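PDB 5XNE: alpha-acetolactate decarboxylase from Bacillus subtilis subsp. subtilis str. 168, which catalyses the decarboxylation of (2S)-2-acetolactate to (R)-acetoin, a product that the cells can excrete. Local coordinates for residues B[109-114]-B[156-161]; B[42-47]-B[123-128]. All coordinates share one frame; numbering follows the deposited sequence.

Interaction 1: B[109-114]-B[156-161]; sequences FYAIRI and VGFLTP
Pro161 lays its CD over the middle of one face of the Phe109 ring, 3.7 Å from the ring centroid and 9° off the normal, a CH-pi contact, while CG2 of Thr160 reaches CE2 of the same ring obliquely at 4.0 Å. Phe109 has its CG anti to the carbonyl carbon (chi1 -67°), which turns the ring toward Thr160 and Pro161, where the partner strand ends. The Phe158 ring receives Tyr110 O at its edge, near the ring plane, and CB of Ala111 obliquely, 3.8 Å from CE1; Phe33 meets this ring edge-to-face. On the other face of the sheet from Ala111 and Phe158, the side chains of Tyr110 and Leu159 run side by side, CD1 of Tyr110 3.9 Å from CD2 of Leu159, and the tyrosine hydroxyl bonds to Ser105 O. Replacing Phe109 by an alanine would probably uncover Pro161 and leave a gap that Leu209 of the second subunit also borders. Backbone bonds join the hydrogen-bonded pairs Tyr110–Leu159 and Ile112–Gly157 in both directions, with Ile112 N 2.9 Å from Gly157 O. Alternating with the non-hydrogen-bonded pairs Ala111–Phe158 and Arg113–Val156, they mark regular antiparallel pairing of strands 109-115 and 151-160 in the decarboxylase's beta-rich fold.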
# COMPACT_ATOMS: atom_id res chain seq x y z
N PHE B 109 -0.01 10.96 -2.56
CA PHE B 109 0.25 11.17 -1.13
C PHE B 109 0.77 12.58 -0.88
O PHE B 109 1.55 13.10 -1.68
CB PHE B 109 1.28 10.16 -0.62
CG PHE B 109 0.80 8.73 -0.62
CD1 PHE B 109 0.76 7.99 -1.80
CD2 PHE B 109 0.40 8.13 0.56
CE1 PHE B 109 0.30 6.67 -1.79
CE2 PHE B 109 -0.05 6.81 0.58
CZ PHE B 109 -0.09 6.09 -0.60
N TYR B 110 0.34 13.21 0.22
CA TYR B 110 0.84 14.54 0.57
C TYR B 110 1.23 14.60 2.04
O TYR B 110 0.57 14.01 2.89
CB TYR B 110 -0.20 15.64 0.29
CG TYR B 110 -0.66 15.67 -1.14
CD1 TYR B 110 -1.74 14.90 -1.54
CD2 TYR B 110 -0.01 16.44 -2.09
CE1 TYR B 110 -2.18 14.90 -2.86
CE2 TYR B 110 -0.43 16.45 -3.41
CZ TYR B 110 -1.52 15.67 -3.79
OH TYR B 110 -1.96 15.67 -5.10
N ALA B 111 2.29 15.35 2.32
CA ALA B 111 2.55 15.77 3.69
C ALA B 111 2.03 17.19 3.80
O ALA B 111 2.11 17.97 2.84
CB ALA B 111 4.03 15.71 4.01
N ILE B 112 1.47 17.52 4.96
CA ILE B 112 0.90 18.84 5.13
C ILE B 112 1.21 19.40 6.50
O ILE B 112 1.20 18.69 7.51
CB ILE B 112 -0.62 18.82 4.89
CG1 ILE B 112 -1.23 20.22 5.02
CG2 ILE B 112 -1.29 17.89 5.85
CD1 ILE B 112 -2.68 20.28 4.57
N ARG B 113 1.50 20.70 6.52
CA ARG B 113 1.89 21.41 7.72
C ARG B 113 1.16 22.74 7.80
O ARG B 113 1.10 23.48 6.82
CB ARG B 113 3.40 21.61 7.73
CG ARG B 113 3.93 22.31 8.93
CD ARG B 113 5.43 22.41 8.80
NE ARG B 113 5.97 23.26 9.84
CZ ARG B 113 7.26 23.34 10.11
NH1 ARG B 113 8.13 22.60 9.44
NH2 ARG B 113 7.67 24.16 11.07
N ILE B 114 0.62 23.01 8.97
CA ILE B 114 -0.07 24.26 9.28
C ILE B 114 0.70 24.93 10.41
O ILE B 114 0.78 24.36 11.50
CB ILE B 114 -1.51 24.03 9.76
CG1 ILE B 114 -2.49 23.66 8.64
CG2 ILE B 114 -2.02 25.24 10.39
CD1 ILE B 114 -3.91 23.56 9.19
N VAL B 156 0.56 18.97 11.83
CA VAL B 156 1.38 18.30 10.85
C VAL B 156 0.88 16.86 10.63
O VAL B 156 0.50 16.17 11.58
CB VAL B 156 2.81 18.32 11.32
CG1 VAL B 156 2.79 17.96 12.68
CG2 VAL B 156 3.59 17.27 10.73
N GLY B 157 0.89 16.43 9.38
CA GLY B 157 0.47 15.06 9.10
C GLY B 157 0.42 14.79 7.62
O GLY B 157 1.18 15.38 6.85
N PHE B 158 -0.48 13.89 7.23
CA PHE B 158 -0.49 13.38 5.87
C PHE B 158 -1.90 13.29 5.32
O PHE B 158 -2.86 13.06 6.06
CB PHE B 158 0.16 11.99 5.80
CG PHE B 158 1.61 11.98 6.18
CD1 PHE B 158 2.58 12.30 5.24
CD2 PHE B 158 2.00 11.65 7.47
CE1 PHE B 158 3.92 12.29 5.58
CE2 PHE B 158 3.35 11.65 7.82
CZ PHE B 158 4.31 11.96 6.87
N LEU B 159 -2.00 13.48 4.01
CA LEU B 159 -3.20 13.10 3.27
C LEU B 159 -2.91 11.81 2.52
O LEU B 159 -1.93 11.69 1.79
CB LEU B 159 -3.65 14.18 2.29
CG LEU B 159 -5.03 13.85 1.69
CD1 LEU B 159 -6.25 14.34 2.51
CD2 LEU B 159 -5.12 14.29 0.25
N THR B 160 -3.80 10.83 2.71
CA THR B 160 -3.60 9.50 2.14
C THR B 160 -4.77 9.14 1.22
O THR B 160 -5.92 9.31 1.61
CB THR B 160 -3.47 8.47 3.27
OG1 THR B 160 -2.28 8.77 4.02
CG2 THR B 160 -3.39 7.06 2.72
N PRO B 161 -4.46 8.66 0.00
CA PRO B 161 -5.52 8.23 -0.92
C PRO B 161 -6.33 7.06 -0.38
O PRO B 161 -5.81 6.25 0.40
CB PRO B 161 -4.74 7.78 -2.17
CG PRO B 161 -3.42 8.43 -2.08
CD PRO B 161 -3.12 8.54 -0.59

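Interaction 2: B[42-47]-B[123-128]; sequences DGELIG and TRTVEL
Glu44 OE2 is gripped by two donors that arrive from opposite faces of the carboxylate plane. Arg124 NE comes to its syn side at 2.8 Å, forming a salt bridge, and the backbone N of Val126 comes to its anti side at 2.9 Å with a nearly straight N-H (170°). The carboxylate and guanidinium planes lie only 16° apart although the two side chains cross at about a right angle. CG of Glu44 lies 4.0 Å from Thr125 CB, and a bend at chi2 (-80°) then turns the carboxylate toward its two donors, whose bonds should restrain its rotation. Val126 adds CG1 over one face of the guanidinium, offset toward the rim. Gly43 N makes a weak bond of 3.2 Å to Val126 O; the backbone angles of Gly43 themselves call for glycine. At the outer end a water donates to Asp42 OD1 (2.6 Å) and accepts from Leu128 N, while Arg56 forms a salt bridge with the same oxygen. The contact thus joins the loop entering strand 44-48 to the chain leaving strand 117-124. The Glu44–Arg124 pair packs against the zinc site: of the metal's ligands, His186 on strand 184-192 touches both residues and His175 on strand 171-178 touches Glu44.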
# COMPACT_ATOMS: atom_id res chain seq x y z
N ASP B 42 2.54 4.18 23.94
CA ASP B 42 3.01 5.14 24.94
C ASP B 42 3.25 6.49 24.28
O ASP B 42 4.39 6.88 24.02
CB ASP B 42 4.26 4.60 25.61
CG ASP B 42 4.73 5.47 26.76
OD1 ASP B 42 4.01 6.42 27.15
OD2 ASP B 42 5.84 5.20 27.27
N GLY B 43 2.16 7.19 23.99
CA GLY B 43 2.24 8.53 23.44
C GLY B 43 2.09 8.65 21.93
O GLY B 43 2.10 7.66 21.19
N GLU B 44 1.97 9.90 21.50
CA GLU B 44 1.83 10.29 20.10
C GLU B 44 3.16 10.80 19.55
O GLU B 44 3.83 11.61 20.21
CB GLU B 44 0.78 11.39 19.97
CG GLU B 44 -0.55 11.06 20.61
CD GLU B 44 -1.40 10.17 19.72
OE1 GLU B 44 -1.05 10.01 18.53
OE2 GLU B 44 -2.43 9.64 20.20
N LEU B 45 3.54 10.36 18.36
CA LEU B 45 4.72 10.88 17.68
C LEU B 45 4.38 12.06 16.77
O LEU B 45 3.41 12.01 16.00
CB LEU B 45 5.38 9.78 16.86
CG LEU B 45 6.57 10.17 15.98
CD1 LEU B 45 7.77 10.44 16.86
CD2 LEU B 45 6.91 9.06 15.01
N ILE B 46 5.20 13.10 16.80
CA ILE B 46 5.10 14.19 15.84
C ILE B 46 6.49 14.74 15.60
O ILE B 46 7.30 14.84 16.52
CB ILE B 46 4.15 15.29 16.34
CG1 ILE B 46 3.91 16.35 15.29
CG2 ILE B 46 4.68 15.95 17.60
CD1 ILE B 46 2.89 17.39 15.79
N GLY B 47 6.80 15.07 14.35
CA GLY B 47 8.06 15.73 14.08
C GLY B 47 8.04 16.46 12.76
O GLY B 47 7.29 16.14 11.84
N THR B 123 -7.44 17.40 20.74
CA THR B 123 -6.57 16.25 20.54
C THR B 123 -6.86 15.13 21.50
O THR B 123 -7.55 15.31 22.51
CB THR B 123 -5.09 16.61 20.71
OG1 THR B 123 -4.83 16.90 22.09
CG2 THR B 123 -4.71 17.81 19.84
N ARG B 124 -6.30 13.97 21.17
CA ARG B 124 -6.14 12.86 22.10
C ARG B 124 -4.67 12.47 22.20
O ARG B 124 -3.88 12.76 21.30
CB ARG B 124 -6.93 11.63 21.67
CG ARG B 124 -6.44 11.04 20.34
CD ARG B 124 -5.79 9.66 20.54
NE ARG B 124 -5.09 9.23 19.34
CZ ARG B 124 -5.66 8.43 18.44
NH1 ARG B 124 -6.91 8.01 18.69
NH2 ARG B 124 -5.01 8.04 17.34
N THR B 125 -4.30 11.80 23.28
CA THR B 125 -3.00 11.13 23.34
C THR B 125 -3.22 9.71 23.79
O THR B 125 -3.67 9.48 24.92
CB THR B 125 -2.01 11.82 24.29
OG1 THR B 125 -2.57 11.87 25.61
CG2 THR B 125 -1.68 13.24 23.82
N VAL B 126 -2.93 8.74 22.93
CA VAL B 126 -2.99 7.35 23.37
C VAL B 126 -1.99 7.16 24.51
O VAL B 126 -0.94 7.82 24.56
CB VAL B 126 -2.67 6.34 22.24
CG1 VAL B 126 -3.81 6.31 21.20
CG2 VAL B 126 -1.32 6.64 21.60
N GLU B 127 -2.34 6.28 25.44
CA GLU B 127 -1.53 6.05 26.64
C GLU B 127 -1.00 4.63 26.70
O GLU B 127 -1.60 3.71 26.15
CB GLU B 127 -2.35 6.29 27.91
CG GLU B 127 -2.82 7.69 28.12
CD GLU B 127 -3.55 7.84 29.46
OE1 GLU B 127 -4.58 7.16 29.65
OE2 GLU B 127 -3.07 8.60 30.32
N LEU B 128 0.11 4.48 27.42
CA LEU B 128 0.78 3.19 27.56
C LEU B 128 -0.19 2.09 27.98
O LEU B 128 -0.96 2.24 28.93
CB LEU B 128 1.95 3.31 28.56
CG LEU B 128 2.95 2.16 28.81
CD1 LEU B 128 4.12 2.62 29.66
CD2 LEU B 128 2.33 0.96 29.51
O HOH W 1 1.58 6.98 27.97

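In the fold
The two contacts illustrate how a metal site can be set among strands from distant parts of a sequence. The centres of interactions 1 and 2 are about 18 Å apart, on opposite sides of the chain's centre. They nevertheless meet where Val156 of interaction 1 packs on Ile46 and Gly47 of interaction 2. Strands 109-115 and 117-124 follow one another in the chain, and strand 151-160 pairs with both. Zinc is bound by His173, His175 and His186: the side chain of Arg124 comes within about 4 Å of the metal, whereas Gly157 of interaction 1 lies about 9 Å from it. His175 ties the regions together, bonding through its backbone to Val156 and through ND1 to Leu45 O.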